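Local coordinates for protein methylmalonate-semialdehyde dehydrogenase (Oceanimonas doudoroffii, PDB 4ZZ7) that catalyses the NAD-dependent, acylating oxidation of methylmalonate semialdehyde as a member of the aldehyde dehydrogenase family, at residues Gly251-Ala262 against His409-Arg420; Thr6-Gln14 against Asp198-Gly206. One frame throughout, in Å; residues are numbered along the deposited sequence.

Interaction 1 (Gly251-Ala262 against His409-Arg420); sequences GAKNHAIVMPDA and HEYGNGTCIFTR. With NAD (nicotinamide-adenine-dinucleotide), chain M.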
loop_
_atom_site.group_PDB
_atom_site.type_symbol
_atom_site.label_atom_id
_atom_site.label_comp_id
_atom_site.label_asym_id
_atom_site.label_seq_id
_atom_site.Cartn_x
_atom_site.Cartn_y
_atom_site.Cartn_z
ATOM N N GLY A 251 26.301 4.888 15.943
ATOM C CA GLY A 251 27.484 5.189 15.146
ATOM C C GLY A 251 27.621 4.433 13.846
ATOM O O GLY A 251 26.743 3.651 13.469
ATOM N N ALA A 252 28.752 4.654 13.177
ATOM C CA ALA A 252 28.974 4.137 11.828
ATOM C C ALA A 252 30.452 4.052 11.409
ATOM O O ALA A 252 31.273 4.848 11.839
ATOM C CB ALA A 252 28.211 5.009 10.864
ATOM N N LYS A 253 30.772 3.053 10.596
ATOM C CA LYS A 253 32.047 2.989 9.852
ATOM C C LYS A 253 31.759 2.585 8.401
ATOM O O LYS A 253 31.749 1.389 8.038
ATOM C CB LYS A 253 33.059 2.018 10.492
ATOM C CG LYS A 253 34.274 2.696 11.132
ATOM C CD LYS A 253 35.370 3.031 10.128
ATOM C CE LYS A 253 36.614 3.603 10.808
ATOM N NZ LYS A 253 36.542 5.057 11.081
ATOM N N ASN A 254 31.512 3.594 7.569
ATOM C CA ASN A 254 30.987 3.327 6.232
ATOM C C ASN A 254 32.098 2.975 5.262
ATOM O O ASN A 254 33.008 3.760 5.068
ATOM C CB ASN A 254 30.172 4.517 5.728
ATOM C CG ASN A 254 28.780 4.634 6.391
ATOM O OD1 ASN A 254 27.868 5.207 5.812
ATOM N ND2 ASN A 254 28.608 4.091 7.566
ATOM N N HIS A 255 32.005 1.783 4.670
ATOM C CA HIS A 255 33.003 1.262 3.741
ATOM C C HIS A 255 32.532 1.384 2.296
ATOM O O HIS A 255 31.366 1.188 2.020
ATOM C CB HIS A 255 33.260 -0.225 4.000
ATOM C CG HIS A 255 33.999 -0.531 5.272
ATOM N ND1 HIS A 255 33.587 -0.074 6.508
ATOM C CD2 HIS A 255 35.084 -1.304 5.503
ATOM C CE1 HIS A 255 34.405 -0.527 7.440
ATOM N NE2 HIS A 255 35.322 -1.273 6.855
ATOM N N ALA A 256 33.462 1.668 1.385
ATOM C CA ALA A 256 33.210 1.643 -0.056
ATOM C C ALA A 256 34.174 0.672 -0.736
ATOM O O ALA A 256 35.396 0.826 -0.626
ATOM C CB ALA A 256 33.365 3.031 -0.659
ATOM N N ILE A 257 33.629 -0.303 -1.443
ATOM C CA ILE A 257 34.424 -1.251 -2.196
ATOM C C ILE A 257 34.679 -0.640 -3.554
ATOM O O ILE A 257 33.732 -0.389 -4.295
ATOM C CB ILE A 257 33.673 -2.583 -2.368
ATOM C CG1 ILE A 257 33.374 -3.175 -0.995
ATOM C CG2 ILE A 257 34.465 -3.566 -3.231
ATOM C CD1 ILE A 257 32.536 -4.424 -1.036
ATOM N N VAL A 258 35.950 -0.385 -3.863
ATOM C CA VAL A 258 36.365 0.094 -5.190
ATOM C C VAL A 258 36.822 -1.131 -6.007
ATOM O O VAL A 258 37.900 -1.679 -5.779
ATOM C CB VAL A 258 37.476 1.157 -5.096
ATOM C CG1 VAL A 258 37.784 1.712 -6.468
ATOM C CG2 VAL A 258 37.060 2.273 -4.154
ATOM N N MET A 259 35.971 -1.560 -6.934
ATOM C CA MET A 259 36.261 -2.698 -7.785
ATOM C C MET A 259 37.199 -2.263 -8.898
ATOM O O MET A 259 37.323 -1.066 -9.193
ATOM C CB MET A 259 34.978 -3.244 -8.411
ATOM C CG MET A 259 33.956 -3.801 -7.427
ATOM S SD MET A 259 34.392 -5.365 -6.622
ATOM C CE MET A 259 34.351 -6.525 -7.982
ATOM N N PRO A 260 37.861 -3.238 -9.535
ATOM C CA PRO A 260 38.716 -2.920 -10.690
ATOM C C PRO A 260 37.990 -2.145 -11.776
ATOM O O PRO A 260 38.478 -1.106 -12.187
ATOM C CB PRO A 260 39.167 -4.304 -11.183
ATOM C CG PRO A 260 39.151 -5.156 -9.938
ATOM C CD PRO A 260 37.985 -4.656 -9.125
ATOM N N ASP A 261 36.809 -2.594 -12.175
ATOM C CA ASP A 261 36.085 -1.979 -13.307
ATOM C C ASP A 261 35.504 -0.621 -13.022
ATOM O O ASP A 261 35.036 0.045 -13.935
ATOM C CB ASP A 261 34.965 -2.881 -13.836
ATOM C CG ASP A 261 33.860 -3.142 -12.811
ATOM O OD1 ASP A 261 34.132 -3.249 -11.591
ATOM O OD2 ASP A 261 32.699 -3.264 -13.228
ATOM N N ALA A 262 35.542 -0.196 -11.767
ATOM C CA ALA A 262 35.053 1.128 -11.376
ATOM C C ALA A 262 35.678 2.290 -12.137
ATOM O O ALA A 262 36.849 2.237 -12.460
ATOM C CB ALA A 262 35.290 1.331 -9.890
ATOM N N HIS A 409 32.562 -5.890 10.834
ATOM C CA HIS A 409 32.608 -4.657 11.620
ATOM C C HIS A 409 31.438 -4.521 12.590
ATOM O O HIS A 409 30.354 -5.065 12.381
ATOM C CB HIS A 409 32.671 -3.416 10.714
ATOM C CG HIS A 409 33.353 -2.257 11.357
ATOM N ND1 HIS A 409 32.706 -1.397 12.212
ATOM C CD2 HIS A 409 34.643 -1.850 11.321
ATOM C CE1 HIS A 409 33.557 -0.498 12.666
ATOM N NE2 HIS A 409 34.740 -0.747 12.138
ATOM N N GLU A 410 31.680 -3.795 13.670
ATOM C CA GLU A 410 30.645 -3.550 14.672
ATOM C C GLU A 410 29.398 -2.927 14.019
ATOM O O GLU A 410 28.289 -3.494 14.089
ATOM C CB GLU A 410 31.210 -2.667 15.805
ATOM C CG GLU A 410 30.345 -2.548 17.063
ATOM C CD GLU A 410 30.884 -1.516 18.057
ATOM O OE1 GLU A 410 32.083 -1.130 17.928
ATOM O OE2 GLU A 410 30.104 -1.083 18.956
ATOM N N TYR A 411 29.618 -1.780 13.375
ATOM C CA TYR A 411 28.593 -1.015 12.672
ATOM C C TYR A 411 28.169 -1.563 11.286
ATOM O O TYR A 411 28.892 -2.312 10.627
ATOM C CB TYR A 411 29.070 0.426 12.512
ATOM C CG TYR A 411 29.503 1.111 13.800
ATOM C CD1 TYR A 411 28.689 1.112 14.949
ATOM C CD2 TYR A 411 30.720 1.778 13.877
ATOM C CE1 TYR A 411 29.095 1.750 16.126
ATOM C CE2 TYR A 411 31.122 2.418 15.047
ATOM C CZ TYR A 411 30.310 2.400 16.165
ATOM O OH TYR A 411 30.713 3.057 17.295
ATOM N N GLY A 412 26.969 -1.178 10.867
ATOM C CA GLY A 412 26.471 -1.471 9.524
ATOM C C GLY A 412 25.473 -0.411 9.072
ATOM O O GLY A 412 24.378 -0.743 8.616
ATOM N N ASN A 413 25.859 0.864 9.199
ATOM C CA ASN A 413 24.953 1.983 8.926
ATOM C C ASN A 413 24.782 2.148 7.434
ATOM O O ASN A 413 23.683 1.979 6.931
ATOM C CB ASN A 413 25.442 3.289 9.572
ATOM C CG ASN A 413 24.301 4.228 9.976
ATOM O OD1 ASN A 413 23.180 3.806 10.191
ATOM N ND2 ASN A 413 24.604 5.509 10.114
ATOM N N GLY A 414 25.878 2.413 6.725
ATOM C CA GLY A 414 25.842 2.673 5.282
ATOM C C GLY A 414 27.074 2.151 4.562
ATOM O O GLY A 414 28.152 2.104 5.137
ATOM N N THR A 415 26.921 1.769 3.297
ATOM C CA THR A 415 28.020 1.261 2.501
ATOM C C THR A 415 27.816 1.635 1.049
ATOM O O THR A 415 26.698 2.007 0.662
ATOM C CB THR A 415 28.111 -0.259 2.581
ATOM O OG1 THR A 415 29.309 -0.699 1.929
ATOM C CG2 THR A 415 26.910 -0.932 1.908
ATOM N N CYS A 416 28.886 1.526 0.248
ATOM C CA CYS A 416 28.824 1.763 -1.207
ATOM C C CYS A 416 29.698 0.760 -1.952
ATOM O O CYS A 416 30.636 0.214 -1.397
ATOM C CB CYS A 416 29.237 3.200 -1.586
ATOM S SG CYS A 416 29.532 3.518 -3.387
ATOM N N ILE A 417 29.372 0.525 -3.214
ATOM C CA ILE A 417 30.256 -0.192 -4.093
ATOM C C ILE A 417 30.418 0.615 -5.371
ATOM O O ILE A 417 29.423 1.070 -5.931
ATOM C CB ILE A 417 29.742 -1.610 -4.399
ATOM C CG1 ILE A 417 30.754 -2.353 -5.270
ATOM C CG2 ILE A 417 28.373 -1.590 -5.073
ATOM C CD1 ILE A 417 30.519 -3.841 -5.323
ATOM N N PHE A 418 31.662 0.806 -5.817
ATOM C CA PHE A 418 31.927 1.394 -7.110
ATOM C C PHE A 418 32.185 0.264 -8.093
ATOM O O PHE A 418 33.137 -0.487 -7.931
ATOM C CB PHE A 418 33.112 2.310 -7.023
ATOM C CG PHE A 418 32.884 3.487 -6.145
ATOM C CD1 PHE A 418 32.074 4.519 -6.561
ATOM C CD2 PHE A 418 33.479 3.570 -4.913
ATOM C CE1 PHE A 418 31.868 5.623 -5.754
ATOM C CE2 PHE A 418 33.285 4.662 -4.104
ATOM C CZ PHE A 418 32.474 5.691 -4.518
ATOM N N THR A 419 31.323 0.133 -9.098
ATOM C CA THR A 419 31.521 -0.824 -10.193
ATOM C C THR A 419 30.681 -0.452 -11.418
ATOM O O THR A 419 29.814 0.415 -11.349
ATOM C CB THR A 419 31.192 -2.254 -9.726
ATOM O OG1 THR A 419 31.421 -3.195 -10.784
ATOM C CG2 THR A 419 29.753 -2.378 -9.260
ATOM N N ARG A 420 30.971 -1.091 -12.539
ATOM C CA ARG A 420 30.157 -0.973 -13.755
ATOM C C ARG A 420 29.287 -2.197 -13.931
ATOM O O ARG A 420 28.275 -2.136 -14.597
ATOM C CB ARG A 420 31.038 -0.714 -15.011
ATOM C CG ARG A 420 31.912 0.548 -14.892
ATOM C CD ARG A 420 32.582 1.087 -16.169
ATOM N NE ARG A 420 31.548 1.576 -17.084
ATOM C CZ ARG A 420 31.038 0.898 -18.123
ATOM N NH1 ARG A 420 31.483 -0.321 -18.428
ATOM N NH2 ARG A 420 30.064 1.439 -18.867
HETATM P PA NAD M . 25.855 11.748 21.517
HETATM O O1A NAD M . 26.730 12.390 22.590
HETATM O O2A NAD M . 25.835 10.245 21.297
HETATM O O5B NAD M . 24.311 12.149 21.813
HETATM C C5B NAD M . 23.688 13.347 21.325
HETATM C C4B NAD M . 22.497 13.755 22.192
HETATM O O4B NAD M . 22.405 12.919 23.348
HETATM C C3B NAD M . 22.582 15.185 22.718
HETATM O O3B NAD M . 21.289 15.781 22.589
HETATM C C2B NAD M . 23.058 15.048 24.163
HETATM O O2B NAD M . 22.544 15.963 25.135
HETATM C C1B NAD M . 22.593 13.659 24.560
HETATM N N9A NAD M . 23.555 12.966 25.468
HETATM C C8A NAD M . 24.917 12.995 25.380
HETATM N N7A NAD M . 25.472 12.240 26.352
HETATM C C5A NAD M . 24.466 11.712 27.092
HETATM C C6A NAD M . 24.369 10.822 28.286
HETATM N N6A NAD M . 25.493 10.351 28.867
HETATM N N1A NAD M . 23.130 10.503 28.751
HETATM C C2A NAD M . 21.994 10.985 28.162
HETATM N N3A NAD M . 21.995 11.788 27.078
HETATM C C4A NAD M . 23.183 12.187 26.511
HETATM O O3 NAD M . 26.174 12.461 20.075
HETATM P PN NAD M . 27.005 13.836 19.749
HETATM O O1N NAD M . 26.215 15.076 20.180
HETATM O O2N NAD M . 28.497 13.738 20.097
HETATM O O5D NAD M . 26.881 13.672 18.157
HETATM C C5D NAD M . 27.741 12.759 17.454
HETATM C C4D NAD M . 27.145 11.362 17.184
HETATM O O4D NAD M . 25.992 11.344 16.312
HETATM C C3D NAD M . 28.182 10.461 16.492
HETATM O O3D NAD M . 28.733 9.515 17.415
HETATM C C2D NAD M . 27.464 9.770 15.322
HETATM O O2D NAD M . 27.728 8.364 15.283
HETATM C C1D NAD M . 26.006 10.098 15.593
HETATM N N1N NAD M . 25.145 10.157 14.416
HETATM C C2N NAD M . 24.389 9.079 14.167
HETATM C C3N NAD M . 23.528 9.056 13.075
HETATM C C7N NAD M . 22.679 7.857 12.726
HETATM O O7N NAD M . 23.128 6.715 12.577
HETATM N N7N NAD M . 21.394 8.097 12.532
HETATM C C4N NAD M . 23.438 10.184 12.267
HETATM C C5N NAD M . 24.219 11.300 12.539
HETATM C C6N NAD M . 25.077 11.259 13.641
HETATM O O HOH W 1 28.365 1.742 9.063
#
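Phe418 touches two side chains of the parallel neighbour strand, Val258 and Ala256, and Ala262 of the turn that follows it. Its CB packs on Ala262 CB (3.7 Å), CD2 reaches Val258 CG2 (3.9 Å), and the tip-side atom CE2 meets Ala256 CB (3.8 Å). With CG anti to its own carbonyl carbon (chi1 -65°), the ring swings back over Cys416, whose SG sits above the centre of one face. Between the strands runs a parallel ladder: Cys416 N donates to His255 O, Ile257 N to Cys416 O, Phe418 N to Ile257 O (2.8 Å) and Met259 N to Phe418 O. His255 O accepts a second hydrogen bond, from Thr415 OG1 (2.8 Å), the donor tilted from the carbonyl plane.

The ladder ends at a type I turn, Met259-Ala262, where Asp261 OD2 accepts two hydrogen bonds from 409-420. Its syn lone pair receives Thr419 OG1 (2.8 Å), while Arg420 N comes from above the carboxylate plane.

At the other end Lys253 CB rests over a face of the His409 ring, which the edge of His255 also approaches in an offset edge-to-face pair. Gly251 and the Ala252 amide lie over one face of Tyr411. Here the contact borders the nicotinamide: Asn413 ND2 binds Cys283 O and, weakly, NAD O7N (3.1 Å), and Gly251 belongs to the same pocket.

The pairing sits in the large mixed sheet of the aldehyde dehydrogenase catalytic domain, strand 254-258 being flanked on its far side by 286-292. Phe418 and Val258 face helix 264-276, whereas Ile257, Ile417 and Met259 pack on helix 399-408.

Interaction 2 (Thr6-Gln14 against Asp198-Gly206); sequences TIGHLINGQ and DGVMNVVNG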
loop_
_atom_site.group_PDB
_atom_site.type_symbol
_atom_site.label_atom_id
_atom_site.label_comp_id
_atom_site.label_asym_id
_atom_site.label_seq_id
_atom_site.Cartn_x
_atom_site.Cartn_y
_atom_site.Cartn_z
ATOM N N THR A 6 21.960 34.713 26.715
ATOM C CA THR A 6 21.654 33.368 27.250
ATOM C C THR A 6 20.520 32.679 26.474
ATOM O O THR A 6 19.418 33.201 26.365
ATOM C CB THR A 6 21.339 33.409 28.757
ATOM O OG1 THR A 6 22.412 34.061 29.434
ATOM C CG2 THR A 6 21.213 32.008 29.352
ATOM N N ILE A 7 20.815 31.493 25.947
ATOM C CA ILE A 7 19.873 30.717 25.125
ATOM C C ILE A 7 18.892 29.921 25.988
ATOM O O ILE A 7 19.283 29.138 26.878
ATOM C CB ILE A 7 20.612 29.728 24.203
ATOM C CG1 ILE A 7 21.559 30.484 23.269
ATOM C CG2 ILE A 7 19.611 28.900 23.401
ATOM C CD1 ILE A 7 22.612 29.605 22.642
ATOM N N GLY A 8 17.617 30.087 25.698
ATOM C CA GLY A 8 16.600 29.537 26.568
ATOM C C GLY A 8 15.936 28.290 26.030
ATOM O O GLY A 8 16.561 27.459 25.386
ATOM N N HIS A 9 14.644 28.202 26.312
ATOM C CA HIS A 9 13.824 27.058 26.010
ATOM C C HIS A 9 12.501 27.546 25.470
ATOM O O HIS A 9 12.017 28.591 25.860
ATOM C CB HIS A 9 13.529 26.260 27.270
ATOM C CG HIS A 9 14.715 26.031 28.144
ATOM N ND1 HIS A 9 15.832 25.364 27.711
ATOM C CD2 HIS A 9 14.950 26.362 29.436
ATOM C CE1 HIS A 9 16.716 25.296 28.691
ATOM N NE2 HIS A 9 16.204 25.895 29.751
ATOM N N LEU A 10 11.908 26.764 24.585
ATOM C CA LEU A 10 10.604 27.051 24.031
ATOM C C LEU A 10 9.610 26.147 24.732
ATOM O O LEU A 10 9.592 24.936 24.498
ATOM C CB LEU A 10 10.626 26.775 22.529
ATOM C CG LEU A 10 9.330 26.956 21.745
ATOM C CD1 LEU A 10 8.765 28.352 21.923
ATOM C CD2 LEU A 10 9.606 26.673 20.273
ATOM N N ILE A 11 8.801 26.731 25.608
ATOM C CA ILE A 11 7.776 25.973 26.319
ATOM C C ILE A 11 6.428 26.673 26.278
ATOM O O ILE A 11 6.259 27.749 26.831
ATOM C CB ILE A 11 8.152 25.733 27.790
ATOM C CG1 ILE A 11 9.468 24.958 27.873
ATOM C CG2 ILE A 11 7.039 24.972 28.499
ATOM C CD1 ILE A 11 9.968 24.694 29.281
ATOM N N ASN A 12 5.459 26.017 25.656
ATOM C CA ASN A 12 4.133 26.583 25.425
ATOM C C ASN A 12 4.205 27.928 24.682
ATOM O O ASN A 12 3.575 28.904 25.068
ATOM C CB ASN A 12 3.360 26.687 26.743
ATOM C CG ASN A 12 1.854 26.503 26.564
ATOM O OD1 ASN A 12 1.382 25.431 26.191
ATOM N ND2 ASN A 12 1.099 27.531 26.860
ATOM N N GLY A 13 4.996 27.950 23.608
ATOM C CA GLY A 13 5.051 29.088 22.680
ATOM C C GLY A 13 5.746 30.321 23.226
ATOM O O GLY A 13 5.488 31.445 22.775
ATOM N N GLN A 14 6.629 30.118 24.197
ATOM C CA GLN A 14 7.290 31.223 24.838
ATOM C C GLN A 14 8.675 30.859 25.263
ATOM O O GLN A 14 8.903 29.746 25.723
ATOM C CB GLN A 14 6.489 31.652 26.044
ATOM C CG GLN A 14 5.204 32.361 25.663
ATOM C CD GLN A 14 4.590 33.072 26.824
ATOM O OE1 GLN A 14 5.075 32.972 27.956
ATOM N NE2 GLN A 14 3.513 33.806 26.563
ATOM N N ASP A 198 0.255 26.575 20.538
ATOM C CA ASP A 198 1.224 26.622 21.632
ATOM C C ASP A 198 1.205 25.314 22.364
ATOM O O ASP A 198 0.137 24.775 22.623
ATOM C CB ASP A 198 0.893 27.736 22.619
ATOM C CG ASP A 198 1.028 29.096 22.010
ATOM O OD1 ASP A 198 1.540 29.174 20.846
ATOM O OD2 ASP A 198 0.609 30.067 22.688
ATOM N N GLY A 199 2.394 24.787 22.638
ATOM C CA GLY A 199 2.543 23.615 23.468
ATOM C C GLY A 199 2.750 22.353 22.683
ATOM O O GLY A 199 3.319 21.401 23.214
ATOM N N VAL A 200 2.303 22.343 21.430
ATOM C CA VAL A 200 2.408 21.145 20.582
ATOM C C VAL A 200 3.860 20.835 20.270
ATOM O O VAL A 200 4.228 19.674 20.197
ATOM C CB VAL A 200 1.615 21.293 19.254
ATOM C CG1 VAL A 200 1.828 20.089 18.339
ATOM C CG2 VAL A 200 0.125 21.475 19.528
ATOM N N MET A 201 4.668 21.874 20.058
ATOM C CA MET A 201 6.110 21.709 19.920
ATOM C C MET A 201 6.812 22.408 21.089
ATOM O O MET A 201 6.462 23.515 21.474
ATOM C CB MET A 201 6.573 22.293 18.596
ATOM C CG MET A 201 8.070 22.296 18.386
ATOM S SD MET A 201 8.651 20.624 18.473
ATOM C CE MET A 201 10.319 20.829 17.864
ATOM N N ASN A 202 7.813 21.743 21.641
ATOM C CA ASN A 202 8.611 22.294 22.725
ATOM C C ASN A 202 10.090 21.974 22.496
ATOM O O ASN A 202 10.422 20.913 21.965
ATOM C CB ASN A 202 8.150 21.708 24.049
ATOM C CG ASN A 202 6.707 22.049 24.368
ATOM O OD1 ASN A 202 6.420 23.164 24.737
ATOM N ND2 ASN A 202 5.801 21.087 24.241
ATOM N N VAL A 203 10.969 22.901 22.867
ATOM C CA VAL A 203 12.415 22.676 22.801
ATOM C C VAL A 203 12.956 22.885 24.194
ATOM O O VAL A 203 12.742 23.913 24.804
ATOM C CB VAL A 203 13.146 23.613 21.806
ATOM C CG1 VAL A 203 14.640 23.284 21.761
ATOM C CG2 VAL A 203 12.548 23.467 20.425
ATOM N N VAL A 204 13.669 21.912 24.706
ATOM C CA VAL A 204 14.143 22.001 26.073
ATOM C C VAL A 204 15.628 21.641 26.040
ATOM O O VAL A 204 16.006 20.508 25.776
ATOM C CB VAL A 204 13.229 21.149 26.985
ATOM C CG1 VAL A 204 13.733 19.729 27.161
ATOM C CG2 VAL A 204 12.996 21.843 28.307
ATOM N N ASN A 205 16.473 22.655 26.164
ATOM C CA ASN A 205 17.944 22.477 26.143
ATOM C C ASN A 205 18.513 21.923 27.441
ATOM O O ASN A 205 18.018 22.231 28.535
ATOM C CB ASN A 205 18.628 23.793 25.820
ATOM C CG ASN A 205 18.558 24.108 24.372
ATOM O OD1 ASN A 205 19.150 23.396 23.575
ATOM N ND2 ASN A 205 17.843 25.165 24.009
ATOM N N GLY A 206 19.564 21.126 27.324
ATOM C CA GLY A 206 20.143 20.533 28.500
ATOM C C GLY A 206 21.150 19.454 28.184
ATOM O O GLY A 206 21.687 19.352 27.069
HETATM O O HOH W 2 5.125 25.925 22.184
#
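Val203 N donates to Leu10 O at 2.9 Å, and Leu10 N returns a bond to Val203 O, so the two residues form a single hydrogen-bonded antiparallel bridge. Beside it Leu10 CB and Val203 CB touch, and both side chains lean on Ala188 of helix 182-193.

Side chains continue the pairing on either side of the bridge. Asn202 OD1 receives Asn12 N at 3.1 Å, nearly straight (169° at the hydrogen), with the amide N lying almost on the line of the side-chain carbonyl. Asn202 CG stands anti to its own carbonyl carbon (chi1 -62°), which carries OD1 across to the turn after Leu10.

Strand 201-203 is an outermost strand, within this chain, of the mostly parallel Rossmann-type sheet that binds NAD in this family, next to 171-175; strand 6-10 belongs to a separate four-stranded sheet, and this bridge joins the two.

Beyond the bridge, His9 ND1 accepts Asn205 N (3.2 Å), the donor tilted 31° from the imidazole plane, while Asn205 CB meets the ring edge in its plane. Replacing His9 by an alanine would probably leave Asn205 N without this acceptor and lose the ring's weak bond from NE2 to Asp38. Asn205 also reaches back with its amide: ND2 binds Gly8 O at 3.0 Å, with that oxygen close to the amide plane. Toward the opposite end, Asn12 OD1 lies 3.5 Å from Gly199 CA, and a water bound by Gly199 N and Met201 O lies between the turns; Ala48 and Ala51 of helix 42-61 pack against Ile11 and Asn12.

From the N terminus, Thr6-Gln14 is laid down first and waits 183 residues, through strands 144-148 and 171-175 and helix 182-193, before Asp198-Gly206 closes interaction 2. The chain then runs through strands 220-226 and 245-249 to Gly251-Ala262, and a further 146 residues bring in His409-Arg420 for interaction 1. The two loops follow in series, neither nested nor crossed. Their centres lie about 40 Å apart on opposite sides of the chain's centre. Interaction 2 ties the N-terminal strand to the edge of the NAD-binding sheet; interaction 1 pairs strands inside the catalytic sheet. NAD touches Gly206, at the end of the Asp198-Gly206 segment, and Gly251 and Asn413 of interaction 1.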